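Local structure of uncharacterized protein BAD_0989 (Bifidobacterium adolescentis ATCC 15703, 3CYM) at residues Gln375-Glu378 with Pro383-Ile386. The protein is of unknown function but probably binds nucleic acid and may act as a 3'-5' exonuclease related to ribonuclease D. Numbering follows the deposited sequence.
Sequences QIAE and PVEI
The methyl of Ala377 lies over one face of the flat peptide group that joins Pro383 to Val384. Ala377 CB sits almost straight above Val384 N, at 4.0 Å. It is further from the carbonyl carbon, with Ala377 CB 4.5 Å from Pro383 C. The first turn of the following helix starts on the opposite side of that peptide plane, where Ile386 N lies. This is a helix-loop-helix connection within the HRDC-like C-terminal domain. It joins the C-terminal part of helix 360-380 to the short helix 384-387.

The backbones come close here, with Ala377 CA 5.0 Å from Val384 CA. The small buried methyl of Ala377 points at the second helix and fits this narrow gap. The contact is small, burying 84 Å² in total, and is made by van der Waals packing alone. The bond from CA to CB of Pro383 points away from helix 360-380, and the proline ring does not touch Ala377. Pro383 occupies the N-cap position. Its carbonyl closes the first turn through a hydrogen bond from Ile386 N to Pro383 O (2.9 Å). The peptide under the methyl is thus also part of the helix start.

Pro383 and Ile386 touch Arg126 on helix 121-127, which falls in the exonuclease region. On the other helix, Ile376 packs on Leu423, Val424 and Ser427 of helix 418-433.

Val384 also leans back on Val373 and Ser374, about one turn before Ala377. Its CG2 is anti to the backbone N, and CG1 lies between that N and the carbonyl carbon (chi1 61°). Of the two methyls, CG2 is nearer Ala377 CB. The closest approaches are nevertheless made at the base of the valine: Ala377 CB is 3.8 Å from Val384 CA and 3.9 Å from Val384 CB.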
ATOM      1  N   GLN A 375      -0.606 -11.828  26.513  1.00 21.94           N
ATOM      2  CA  GLN A 375       0.049 -11.566  27.784  1.00 20.91           C
ATOM      3  C   GLN A 375       1.403 -10.871  27.575  1.00 21.20           C
ATOM      4  O   GLN A 375       1.735  -9.929  28.299  1.00 24.37           O
ATOM      5  CB  GLN A 375       0.190 -12.853  28.598  1.00 24.30           C
ATOM      6  CG  GLN A 375       0.588 -12.627  30.054  1.00 29.51           C
ATOM      7  CD  GLN A 375      -0.338 -11.661  30.771  1.00 34.90           C
ATOM      8  OE1 GLN A 375      -1.510 -11.959  30.983  1.00 33.99           O
ATOM      9  NE2 GLN A 375       0.188 -10.495  31.147  1.00 32.87           N
ATOM     10  N   ILE A 376       2.152 -11.311  26.563  1.00 18.63           N
ATOM     11  CA  ILE A 376       3.455 -10.715  26.226  1.00 18.14           C
ATOM     12  C   ILE A 376       3.284  -9.282  25.699  1.00 20.40           C
ATOM     13  O   ILE A 376       4.058  -8.386  26.042  1.00 22.50           O
ATOM     14  CB  ILE A 376       4.244 -11.601  25.219  1.00 18.63           C
ATOM     15  CG1 ILE A 376       4.592 -12.957  25.865  1.00 20.53           C
ATOM     16  CG2 ILE A 376       5.504 -10.886  24.748  1.00 17.92           C
ATOM     17  CD1 ILE A 376       5.213 -13.999  24.941  1.00 10.24           C
ATOM     18  N   ALA A 377       2.243  -9.087  24.890  1.00 19.34           N
ATOM     19  CA  ALA A 377       1.839  -7.788  24.381  1.00 17.97           C
ATOM     20  C   ALA A 377       1.636  -6.774  25.507  1.00 24.82           C
ATOM     21  O   ALA A 377       2.174  -5.678  25.441  1.00 20.88           O
ATOM     22  CB  ALA A 377       0.577  -7.926  23.566  1.00 16.92           C
ATOM     23  N   GLU A 378       0.867  -7.164  26.530  1.00 25.30           N
ATOM     24  CA  GLU A 378       0.671  -6.374  27.748  1.00 27.30           C
ATOM     25  C   GLU A 378       1.961  -6.068  28.495  1.00 23.29           C
ATOM     26  O   GLU A 378       2.260  -4.908  28.754  1.00 23.61           O
ATOM     27  CB  GLU A 378      -0.261  -7.111  28.710  1.00 33.03           C
ATOM     28  CG  GLU A 378      -1.675  -6.608  28.741  1.00 42.61           C
ATOM     29  CD  GLU A 378      -2.359  -6.945  30.053  1.00 58.70           C
ATOM     30  OE1 GLU A 378      -3.008  -6.045  30.627  1.00 64.40           O
ATOM     31  OE2 GLU A 378      -2.237  -8.104  30.518  1.00 63.66           O
ATOM     32  N   PRO A 383       1.476  -3.545  20.719  1.00 22.37           N
ATOM     33  CA  PRO A 383       0.257  -4.119  20.146  1.00 21.28           C
ATOM     34  C   PRO A 383       0.451  -5.586  19.763  1.00 25.15           C
ATOM     35  O   PRO A 383       1.503  -5.954  19.232  1.00 24.69           O
ATOM     36  CB  PRO A 383       0.007  -3.258  18.906  1.00 21.76           C
ATOM     37  CG  PRO A 383       0.645  -1.964  19.220  1.00 23.84           C
ATOM     38  CD  PRO A 383       1.856  -2.303  20.033  1.00 20.36           C
ATOM     39  N   VAL A 384      -0.551  -6.411  20.064  1.00 25.40           N
ATOM     40  CA  VAL A 384      -0.457  -7.868  19.889  1.00 22.71           C
ATOM     41  C   VAL A 384      -0.146  -8.288  18.437  1.00 20.08           C
ATOM     42  O   VAL A 384       0.596  -9.241  18.204  1.00 15.94           O
ATOM     43  CB  VAL A 384      -1.698  -8.594  20.509  1.00 22.25           C
ATOM     44  CG1 VAL A 384      -2.992  -8.161  19.843  1.00 23.44           C
ATOM     45  CG2 VAL A 384      -1.539 -10.108  20.464  1.00 27.26           C
ATOM     46  N   GLU A 385      -0.667  -7.523  17.477  1.00 19.88           N
ATOM     47  CA  GLU A 385      -0.417  -7.804  16.065  0.50 19.13           C
ATOM     48  C   GLU A 385       1.004  -7.444  15.649  1.00 20.11           C
ATOM     49  O   GLU A 385       1.502  -7.989  14.672  1.00 16.20           O
ATOM     50  CB  GLU A 385      -1.462  -7.144  15.149  0.50 19.53           C
ATOM     51  CG  GLU A 385      -1.298  -5.643  14.878  0.50 15.46           C
ATOM     52  CD  GLU A 385      -2.387  -5.094  13.948  0.50 18.48           C
ATOM     53  OE1 GLU A 385      -3.231  -5.882  13.476  0.50 12.35           O
ATOM     54  OE2 GLU A 385      -2.400  -3.871  13.690  0.50 15.50           O
ATOM     55  N   ILE A 386       1.647  -6.554  16.408  1.00 18.84           N
ATOM     56  CA  ILE A 386       3.036  -6.122  16.160  1.00 19.66           C
ATOM     57  C   ILE A 386       4.056  -7.097  16.787  1.00 23.40           C
ATOM     58  O   ILE A 386       5.103  -7.378  16.188  1.00 22.87           O
ATOM     59  CB  ILE A 386       3.241  -4.637  16.622  1.00 19.64           C
ATOM     60  CG1 ILE A 386       2.470  -3.686  15.701  1.00 17.74           C
ATOM     61  CG2 ILE A 386       4.718  -4.216  16.675  1.00 15.34           C
ATOM     62  CD1 ILE A 386       3.001  -3.600  14.241  1.00 12.26           C
TER